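HD-GYP domain-containing protein (Bdellovibrio bacteriovorus, PDB 3TM8) binds two iron ions in an HD-GYP domain and probably belongs to the cyclic-di-GMP phosphodiesterase class, as an unconventional member of it. Local coordinates at residues 53-58 against 76-81; 172-177 against 279-284; 284-289 against 303-308. All blocks are in the same frame, centred on the assembly; numbering follows the deposited sequence. Where two conformers were deposited one is given.

Contact 1: 53-58 against 76-81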
loop_
_atom_site.group_PDB
_atom_site.type_symbol
_atom_site.label_atom_id
_atom_site.label_comp_id
_atom_site.label_asym_id
_atom_site.label_seq_id
_atom_site.Cartn_x
_atom_site.Cartn_y
_atom_site.Cartn_z
ATOM N N LEU A 53 -20.984 -9.714 8.881
ATOM C CA LEU A 53 -20.281 -9.722 10.159
ATOM C C LEU A 53 -21.236 -9.303 11.265
ATOM O O LEU A 53 -21.996 -8.345 11.117
ATOM C CB LEU A 53 -19.081 -8.772 10.122
ATOM C CG LEU A 53 -18.151 -8.933 8.915
ATOM C CD1 LEU A 53 -17.035 -7.895 8.970
ATOM C CD2 LEU A 53 -17.577 -10.341 8.833
ATOM N N ARG A 54 -21.180 -10.010 12.382
ATOM C CA ARG A 54 -22.117 -9.759 13.467
ATOM C C ARG A 54 -21.433 -9.187 14.689
ATOM O O ARG A 54 -20.249 -9.404 14.901
ATOM C CB ARG A 54 -22.837 -11.051 13.824
ATOM C CG ARG A 54 -23.815 -11.482 12.762
ATOM C CD ARG A 54 -24.205 -12.922 12.939
ATOM N NE ARG A 54 -25.234 -13.303 11.980
ATOM C CZ ARG A 54 -25.001 -13.547 10.695
ATOM N NH1 ARG A 54 -23.769 -13.446 10.207
ATOM N NH2 ARG A 54 -26.003 -13.888 9.897
ATOM N N ARG A 55 -22.200 -8.460 15.496
ATOM C CA ARG A 55 -21.698 -7.944 16.758
ATOM C C ARG A 55 -20.994 -9.068 17.511
ATOM O O ARG A 55 -21.537 -10.163 17.662
ATOM C CB ARG A 55 -22.837 -7.341 17.594
ATOM C CG ARG A 55 -23.586 -6.228 16.863
ATOM C CD ARG A 55 -24.712 -5.569 17.679
ATOM N NE ARG A 55 -25.469 -4.708 16.776
ATOM C CZ ARG A 55 -26.523 -5.114 16.081
ATOM N NH1 ARG A 55 -26.989 -6.344 16.249
ATOM N NH2 ARG A 55 -27.125 -4.283 15.239
ATOM N N GLY A 56 -19.775 -8.800 17.962
ATOM C CA GLY A 56 -19.003 -9.776 18.711
ATOM C C GLY A 56 -17.901 -10.442 17.898
ATOM O O GLY A 56 -17.034 -11.111 18.455
ATOM N N ASP A 57 -17.924 -10.266 16.581
ATOM C CA ASP A 57 -16.898 -10.881 15.730
ATOM C C ASP A 57 -15.528 -10.197 15.849
ATOM O O ASP A 57 -15.432 -9.012 16.162
ATOM C CB ASP A 57 -17.326 -10.889 14.257
ATOM C CG ASP A 57 -18.481 -11.835 13.980
ATOM O OD1 ASP A 57 -18.861 -12.600 14.888
ATOM O OD2 ASP A 57 -18.995 -11.812 12.843
ATOM N N SER A 58 -14.469 -10.953 15.591
ATOM C CA SER A 58 -13.122 -10.379 15.512
ATOM C C SER A 58 -12.343 -11.057 14.389
ATOM O O SER A 58 -12.829 -12.012 13.784
ATOM C CB SER A 58 -12.378 -10.497 16.846
ATOM O OG SER A 58 -12.216 -11.854 17.211
ATOM N N TYR A 76 -20.589 -2.097 4.698
ATOM C CA TYR A 76 -21.549 -1.109 5.151
ATOM C C TYR A 76 -21.946 -1.397 6.583
ATOM O O TYR A 76 -21.999 -2.557 7.007
ATOM C CB TYR A 76 -22.772 -1.100 4.209
ATOM C CG TYR A 76 -22.300 -0.783 2.816
ATOM C CD1 TYR A 76 -22.171 0.533 2.395
ATOM C CD2 TYR A 76 -21.874 -1.790 1.961
ATOM C CE1 TYR A 76 -21.681 0.837 1.135
ATOM C CE2 TYR A 76 -21.375 -1.495 0.694
ATOM C CZ TYR A 76 -21.278 -0.179 0.290
ATOM O OH TYR A 76 -20.773 0.127 -0.959
ATOM N N ILE A 77 -22.204 -0.335 7.336
ATOM C CA ILE A 77 -22.691 -0.469 8.702
ATOM C C ILE A 77 -23.930 0.395 8.836
ATOM O O ILE A 77 -24.139 1.328 8.055
ATOM C CB ILE A 77 -21.624 -0.041 9.745
ATOM C CG1 ILE A 77 -21.295 1.449 9.607
ATOM C CG2 ILE A 77 -20.388 -0.923 9.624
ATOM C CD1 ILE A 77 -20.316 2.008 10.664
ATOM N N LEU A 78 -24.763 0.089 9.820
ATOM C CA LEU A 78 -25.895 0.951 10.115
ATOM C C LEU A 78 -25.377 2.301 10.580
ATOM O O LEU A 78 -24.479 2.377 11.416
ATOM C CB LEU A 78 -26.766 0.333 11.206
ATOM C CG LEU A 78 -27.483 -0.947 10.775
ATOM C CD1 LEU A 78 -28.001 -1.681 12.004
ATOM C CD2 LEU A 78 -28.615 -0.635 9.803
ATOM N N THR A 79 -25.955 3.367 10.052
ATOM C CA THR A 79 -25.533 4.703 10.434
ATOM C C THR A 79 -25.670 4.892 11.942
ATOM O O THR A 79 -24.877 5.591 12.569
ATOM C CB THR A 79 -26.338 5.742 9.652
ATOM O OG1 THR A 79 -26.204 5.455 8.252
ATOM C CG2 THR A 79 -25.841 7.151 9.936
ATOM N N ASP A 80 -26.661 4.237 12.531
ATOM C CA ASP A 80 -26.894 4.362 13.965
ATOM C C ASP A 80 -25.766 3.731 14.784
ATOM O O ASP A 80 -25.639 3.991 15.978
ATOM C CB ASP A 80 -28.252 3.760 14.347
ATOM C CG ASP A 80 -29.422 4.560 13.795
ATOM O OD1 ASP A 80 -29.203 5.707 13.352
ATOM O OD2 ASP A 80 -30.561 4.044 13.811
ATOM N N GLU A 81 -24.943 2.910 14.139
ATOM C CA GLU A 81 -23.819 2.260 14.812
ATOM C C GLU A 81 -22.465 2.869 14.430
ATOM O O GLU A 81 -21.406 2.323 14.757
ATOM C CB GLU A 81 -23.836 0.750 14.532
ATOM C CG GLU A 81 -25.066 0.038 15.078
ATOM C CD GLU A 81 -24.853 -1.453 15.238
ATOM O OE1 GLU A 81 -24.698 -2.154 14.220
ATOM O OE2 GLU A 81 -24.838 -1.932 16.388
#
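Arg55 and Glu81 reach across the surface of the N-terminal beta region and meet in a salt bridge that joins a type II beta turn, Arg54 to Asp57, to the N-cap residue of helix 82-97, just beyond strand 74-78. The main bond runs from Arg55 NE to Glu81 OE2 at 2.9 Å and is nearly straight, 173° at the hydrogen. It leaves almost in the guanidinium plane and arrives on the syn side of the carboxylate oxygen. A second bond, from Arg55 NH2 to Glu81 OE1, is weak at 3.4 Å; the two flat groups are turned 59° against each other, which is consistent with one strong and one weak bond. Arg55 keeps an extended chain from CG to NE (chi2 -178°), which carries the charged end out from the turn to a partner whose backbone is far away; the nearest CA atoms, those of Arg55 and Glu81, are 10.6 Å apart. Leu78 CD1 lies at the guanidinium edge, 4.2 Å from Arg55 NH2. Behind this first shell, Glu81 OE1 also accepts the backbone N-H of Asn40, which ties the carboxylate to the backbone just before strand 41-45 as well and should help fix its rotation. On the arginine side the turn is closed twice. Asp57 N binds Arg54 O, Gly56 takes the positive phi that the turn needs, and the Asp57 carboxylate, which also pairs with Arg66, folds back: Arg54 N donates to Asp57 OD2 over 2.9 Å, approaching from above the carboxylate plane.

Contact 2: 172-177 against 279-284. With DMS (dimethyl sulfoxide), chain F.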
loop_
_atom_site.group_PDB
_atom_site.type_symbol
_atom_site.label_atom_id
_atom_site.label_comp_id
_atom_site.label_asym_id
_atom_site.label_seq_id
_atom_site.Cartn_x
_atom_site.Cartn_y
_atom_site.Cartn_z
ATOM N N VAL A 172 1.067 -0.126 0.290
ATOM C CA VAL A 172 1.627 -0.381 1.615
ATOM C C VAL A 172 2.857 -1.298 1.521
ATOM O O VAL A 172 3.892 -1.045 2.143
ATOM C CB VAL A 172 0.586 -0.967 2.597
ATOM C CG1 VAL A 172 1.221 -1.159 3.967
ATOM C CG2 VAL A 172 -0.649 -0.056 2.696
ATOM N N THR A 173 2.759 -2.337 0.701
ATOM C CA THR A 173 3.873 -3.259 0.547
ATOM C C THR A 173 5.101 -2.556 -0.016
ATOM O O THR A 173 6.206 -2.719 0.498
ATOM C CB THR A 173 3.484 -4.446 -0.340
ATOM O OG1 THR A 173 2.499 -5.206 0.356
ATOM C CG2 THR A 173 4.693 -5.331 -0.601
ATOM N N VAL A 174 4.897 -1.767 -1.064
ATOM C CA VAL A 174 6.000 -1.038 -1.669
ATOM C C VAL A 174 6.593 -0.043 -0.660
ATOM O O VAL A 174 7.809 0.118 -0.592
ATOM C CB VAL A 174 5.567 -0.386 -3.002
ATOM C CG1 VAL A 174 6.634 0.563 -3.537
ATOM C CG2 VAL A 174 5.269 -1.458 -4.029
ATOM N N SER A 175 5.757 0.587 0.164
ATOM C CA SER A 175 6.281 1.509 1.167
ATOM C C SER A 175 7.120 0.790 2.221
ATOM O O SER A 175 8.121 1.326 2.710
ATOM C CB SER A 175 5.144 2.300 1.819
ATOM O OG SER A 175 4.529 1.579 2.876
ATOM N N THR A 176 6.722 -0.430 2.560
ATOM C CA THR A 176 7.424 -1.237 3.550
ATOM C C THR A 176 8.820 -1.611 3.037
ATOM O O THR A 176 9.826 -1.451 3.745
ATOM C CB THR A 176 6.616 -2.508 3.885
ATOM O OG1 THR A 176 5.273 -2.146 4.243
ATOM C CG2 THR A 176 7.242 -3.271 5.044
ATOM N N LEU A 177 8.878 -2.102 1.799
ATOM C CA LEU A 177 10.148 -2.428 1.173
ATOM C C LEU A 177 10.989 -1.173 1.010
ATOM O O LEU A 177 12.204 -1.213 1.172
ATOM C CB LEU A 177 9.923 -3.082 -0.186
ATOM C CG LEU A 177 9.210 -4.434 -0.209
ATOM C CD1 LEU A 177 8.882 -4.828 -1.644
ATOM C CD2 LEU A 177 10.058 -5.517 0.466
ATOM N N VAL A 279 13.762 6.691 -7.534
ATOM C CA VAL A 279 14.566 5.562 -7.987
ATOM C C VAL A 279 14.411 4.398 -7.004
ATOM O O VAL A 279 14.284 3.240 -7.408
ATOM C CB VAL A 279 16.058 5.942 -8.141
ATOM C CG1 VAL A 279 16.862 4.746 -8.649
ATOM C CG2 VAL A 279 16.199 7.128 -9.075
ATOM N N LEU A 280 14.402 4.722 -5.712
ATOM C CA LEU A 280 14.221 3.727 -4.674
ATOM C C LEU A 280 12.839 3.063 -4.794
ATOM O O LEU A 280 12.727 1.834 -4.790
ATOM C CB LEU A 280 14.414 4.396 -3.308
ATOM C CG LEU A 280 14.655 3.520 -2.084
ATOM C CD1 LEU A 280 15.269 4.319 -0.945
ATOM C CD2 LEU A 280 13.352 2.898 -1.643
ATOM N N VAL A 281 11.795 3.877 -4.912
ATOM C CA VAL A 281 10.446 3.336 -5.050
ATOM C C VAL A 281 10.312 2.510 -6.330
ATOM O O VAL A 281 9.632 1.481 -6.342
ATOM C CB VAL A 281 9.374 4.440 -5.004
ATOM C CG1 VAL A 281 7.991 3.851 -5.250
ATOM C CG2 VAL A 281 9.402 5.144 -3.657
ATOM N N SER A 282 10.951 2.957 -7.406
ATOM C CA SER A 282 10.926 2.199 -8.653
ATOM C C SER A 282 11.467 0.779 -8.458
ATOM O O SER A 282 10.876 -0.188 -8.943
ATOM C CB SER A 282 11.690 2.923 -9.758
ATOM O OG SER A 282 11.700 2.131 -10.932
ATOM N N SER A 283 12.588 0.656 -7.753
ATOM C CA SER A 283 13.168 -0.652 -7.467
ATOM C C SER A 283 12.254 -1.514 -6.594
ATOM O O SER A 283 12.024 -2.688 -6.891
ATOM C CB SER A 283 14.540 -0.504 -6.798
ATOM O OG SER A 283 15.433 0.241 -7.613
ATOM N N ALA A 284 11.742 -0.932 -5.513
ATOM C CA ALA A 284 10.858 -1.649 -4.606
ATOM C C ALA A 284 9.579 -2.085 -5.316
ATOM O O ALA A 284 9.111 -3.213 -5.136
ATOM C CB ALA A 284 10.522 -0.787 -3.404
HETATM S S DMS F . 2.292 -8.977 0.045
HETATM O O DMS F . 1.539 -7.473 -0.484
HETATM C C1 DMS F . 3.762 -9.259 -0.978
HETATM C C2 DMS F . 3.114 -8.634 1.612
#
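This is a buried helix-helix contact made by apolar side chains inside the HD domain, where helix 167-185 packs across helix 276-293. The axes of the two short segments pass 9.0 Å apart at 118°, and the small side chain of Ala284 lets the backbones come close, with the CA atoms of Val174 and Ala284 at 5.7 Å. Ala284 CB sits between two residues one turn apart on the facing helix, 4.0 Å from Leu177 CB and 4.1 Å from Val174 CG1. Val174 holds CG1 anti to its own backbone nitrogen (chi1 171°), and the same methyl reaches Val281 CG1 at 3.9 Å, the two valines crossing at about a right angle. Leu177 CD1 comes alongside Ala284 O. Away from the interface, Val172 O is gripped by three donors: Thr176 N, Ser175 OG and Thr176 OG1, the last 2.7 Å away and above the carbonyl plane. Those buried hydroxyls are thus tied back into their own helix. Thr173 OG1 gives a 2.6 Å hydrogen bond to O of a dimethyl sulfoxide, probably from the crystallisation liquor. Val174 also lies beside the iron ligands His170 and His203, its side chain about 5 Å from a bound iron at the nearest atoms. Aliphatic carbons thus make up the join next to the metal, where shape and close fit set the spacing of the two helices without a polar bond across it.

Contact 3: 284-289 against 303-308. With FE (Fe (III) ion), chain D; PO4 (phosphate ion), chain C.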
loop_
_atom_site.group_PDB
_atom_site.type_symbol
_atom_site.label_atom_id
_atom_site.label_comp_id
_atom_site.label_asym_id
_atom_site.label_seq_id
_atom_site.Cartn_x
_atom_site.Cartn_y
_atom_site.Cartn_z
ATOM N N ALA A 284 11.742 -0.932 -5.513
ATOM C CA ALA A 284 10.858 -1.649 -4.606
ATOM C C ALA A 284 9.579 -2.085 -5.316
ATOM O O ALA A 284 9.111 -3.213 -5.136
ATOM C CB ALA A 284 10.522 -0.787 -3.404
ATOM N N ASN A 285 9.025 -1.194 -6.133
ATOM C CA ASN A 285 7.849 -1.537 -6.901
ATOM C C ASN A 285 8.098 -2.683 -7.863
ATOM O O ASN A 285 7.270 -3.581 -7.987
ATOM C CB ASN A 285 7.359 -0.345 -7.699
ATOM C CG ASN A 285 6.171 -0.694 -8.514
ATOM O OD1 ASN A 285 5.106 -0.930 -7.959
ATOM N ND2 ASN A 285 6.337 -0.789 -9.827
ATOM N N ALA A 286 9.223 -2.641 -8.570
ATOM C CA ALA A 286 9.497 -3.650 -9.579
ATOM C C ALA A 286 9.513 -5.024 -8.925
ATOM O O ALA A 286 9.028 -6.005 -9.496
ATOM C CB ALA A 286 10.817 -3.358 -10.270
ATOM N N MET A 287 10.065 -5.095 -7.715
ATOM C CA MET A 287 10.090 -6.355 -6.980
ATOM C C MET A 287 8.677 -6.828 -6.589
ATOM O O MET A 287 8.339 -7.987 -6.804
ATOM C CB MET A 287 11.048 -6.278 -5.782
ATOM C CG MET A 287 12.519 -6.129 -6.199
ATOM S SD MET A 287 13.282 -7.628 -6.865
ATOM C CE MET A 287 13.712 -8.461 -5.339
ATOM N N ASP A 288 7.842 -5.947 -6.039
ATOM C CA ASP A 288 6.503 -6.391 -5.662
ATOM C C ASP A 288 5.633 -6.679 -6.876
ATOM O O ASP A 288 4.772 -7.556 -6.813
ATOM C CB ASP A 288 5.772 -5.432 -4.723
ATOM C CG ASP A 288 4.505 -6.057 -4.153
ATOM O OD1 ASP A 288 4.596 -7.196 -3.653
ATOM O OD2 ASP A 288 3.420 -5.441 -4.220
ATOM N N ARG A 289 5.831 -5.959 -7.979
ATOM C CA ARG A 289 5.071 -6.302 -9.181
ATOM C C ARG A 289 5.366 -7.752 -9.565
ATOM O O ARG A 289 4.449 -8.514 -9.850
ATOM C CB ARG A 289 5.315 -5.356 -10.360
ATOM C CG ARG A 289 5.076 -6.021 -11.723
ATOM C CD ARG A 289 4.764 -5.028 -12.835
ATOM N NE ARG A 289 3.367 -4.610 -12.818
ATOM C CZ ARG A 289 2.346 -5.349 -13.248
ATOM N NH1 ARG A 289 2.553 -6.566 -13.740
ATOM N NH2 ARG A 289 1.111 -4.867 -13.170
ATOM N N LYS A 303 16.814 -12.130 -9.800
ATOM C CA LYS A 303 17.319 -12.668 -11.061
ATOM C C LYS A 303 16.474 -12.188 -12.231
ATOM O O LYS A 303 17.000 -11.800 -13.279
ATOM C CB LYS A 303 17.345 -14.201 -11.043
ATOM C CG LYS A 303 17.621 -14.804 -12.411
ATOM C CD LYS A 303 17.389 -16.307 -12.436
ATOM C CE LYS A 303 15.903 -16.619 -12.396
ATOM N NZ LYS A 303 15.650 -18.075 -12.462
ATOM N N LYS A 304 15.157 -12.223 -12.057
ATOM C CA LYS A 304 14.255 -11.817 -13.126
ATOM C C LYS A 304 14.458 -10.367 -13.535
ATOM O O LYS A 304 14.492 -10.057 -14.725
ATOM C CB LYS A 304 12.795 -12.063 -12.735
ATOM C CG LYS A 304 12.350 -13.504 -12.900
ATOM C CD LYS A 304 10.848 -13.589 -13.127
ATOM C CE LYS A 304 10.454 -13.193 -14.553
ATOM N NZ LYS A 304 10.908 -11.823 -14.938
ATOM N N LEU A 305 14.586 -9.477 -12.557
ATOM C CA LEU A 305 14.890 -8.086 -12.869
ATOM C C LEU A 305 16.218 -7.959 -13.624
ATOM O O LEU A 305 16.334 -7.177 -14.562
ATOM C CB LEU A 305 14.935 -7.235 -11.601
ATOM C CG LEU A 305 13.583 -6.950 -10.954
ATOM C CD1 LEU A 305 13.762 -5.970 -9.825
ATOM C CD2 LEU A 305 12.639 -6.381 -11.991
ATOM N N MET A 306 17.225 -8.720 -13.214
ATOM C CA MET A 306 18.533 -8.619 -13.848
ATOM C C MET A 306 18.575 -9.189 -15.262
ATOM O O MET A 306 19.303 -8.674 -16.114
ATOM C CB MET A 306 19.596 -9.284 -12.982
ATOM C CG MET A 306 19.819 -8.541 -11.688
ATOM S SD MET A 306 20.942 -9.400 -10.598
ATOM C CE MET A 306 22.478 -9.293 -11.520
ATOM N N ILE A 307 17.796 -10.234 -15.528
ATOM C CA ILE A 307 17.852 -10.954 -16.803
ATOM C C ILE A 307 16.715 -10.587 -17.763
ATOM O O ILE A 307 16.825 -10.781 -18.975
ATOM C CB ILE A 307 17.838 -12.484 -16.567
ATOM C CG1 ILE A 307 19.142 -12.940 -15.911
ATOM C CG2 ILE A 307 17.613 -13.238 -17.869
ATOM C CD1 ILE A 307 19.235 -14.444 -15.741
ATOM N N ASP A 308 15.613 -10.082 -17.208
ATOM C CA ASP A 308 14.457 -9.668 -18.004
ATOM C C ASP A 308 14.202 -8.155 -17.916
ATOM O O ASP A 308 13.424 -7.603 -18.693
ATOM C CB ASP A 308 13.203 -10.438 -17.576
ATOM C CG ASP A 308 13.312 -11.931 -17.840
ATOM O OD1 ASP A 308 13.965 -12.325 -18.833
ATOM O OD2 ASP A 308 12.738 -12.714 -17.053
HETATM FE FE FE D . 3.131 -0.284 -8.457
HETATM P P PO4 C . 2.633 -1.323 -11.406
HETATM O O1 PO4 C . 1.870 -2.359 -12.193
HETATM O O2 PO4 C . 2.673 -1.642 -9.931
HETATM O O3 PO4 C . 4.121 -1.316 -11.828
HETATM O O4 PO4 C . 2.096 0.057 -11.716
HETATM O O HOH W 1 3.998 0.934 -9.744
#
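Leu305 of helix 301-308 pushes its two methyls against Ala286 and Met287 on helix 276-293, and this small apolar patch is the tight part of the contact. Leu305 CD2 rests on Ala286 CB at 3.9 Å, while CD1 meets Met287 SD at only 3.4 Å, a close fit for a sulfur and a methyl. The methionine chain is bent at chi2 (-74°) and chi3, which swings its sulfur round to the leucine. Leu321 and Leu325 also pack on Met287, and Ile318 on Leu305. The outer side of helix 301-308 faces solvent: Met306, Ile307 and Asp308 are exposed, and Lys304 NZ bridges to Asp308 OD2 along its own helix, through the anti lone pair of the carboxylate. A different face of helix 276-293 carries the metal chemistry. Asn285 OD1 binds the iron at 2.1 Å, beside His170, His203 and Asp204, and ND2 of the same amide donates to phosphate O3 (3.0 Å, 169°). Arg289 holds phosphate O1 through both NE and NH2, each at 2.8 Å and both bent, and phosphate O2 ligates the iron. Asp288 OD2 is hydrogen-bonded to His170 ND1, which probably helps orient that ligand. The phosphate, held also by His207 and Trp229, probably came from the crystallisation liquor, yet its grip is consistent with a pocket for a phosphate group, as a cyclic-di-GMP phosphodiesterase would need.

From the N terminus, contact 1 comes first and closes the loop, 17 residues between its segments, that joins strands 48-53 and 74-78 within the N-terminal beta region. The chain then runs through helices into the HD domain, where contact 2 spans 101 intervening residues to bring helix 167-185 against helix 276-293. Contact 3 follows in series, a local closure of 13 residues that folds helix 301-308 back on helix 276-293. No contact nests in another. Contacts 2 and 3 share Ala284 and touch through packing of Thr173 and Val174 on Asn285 and Asp288, so one helix is held between two partners. Contact 1 stands apart, its centre 41 Å from that of contact 3.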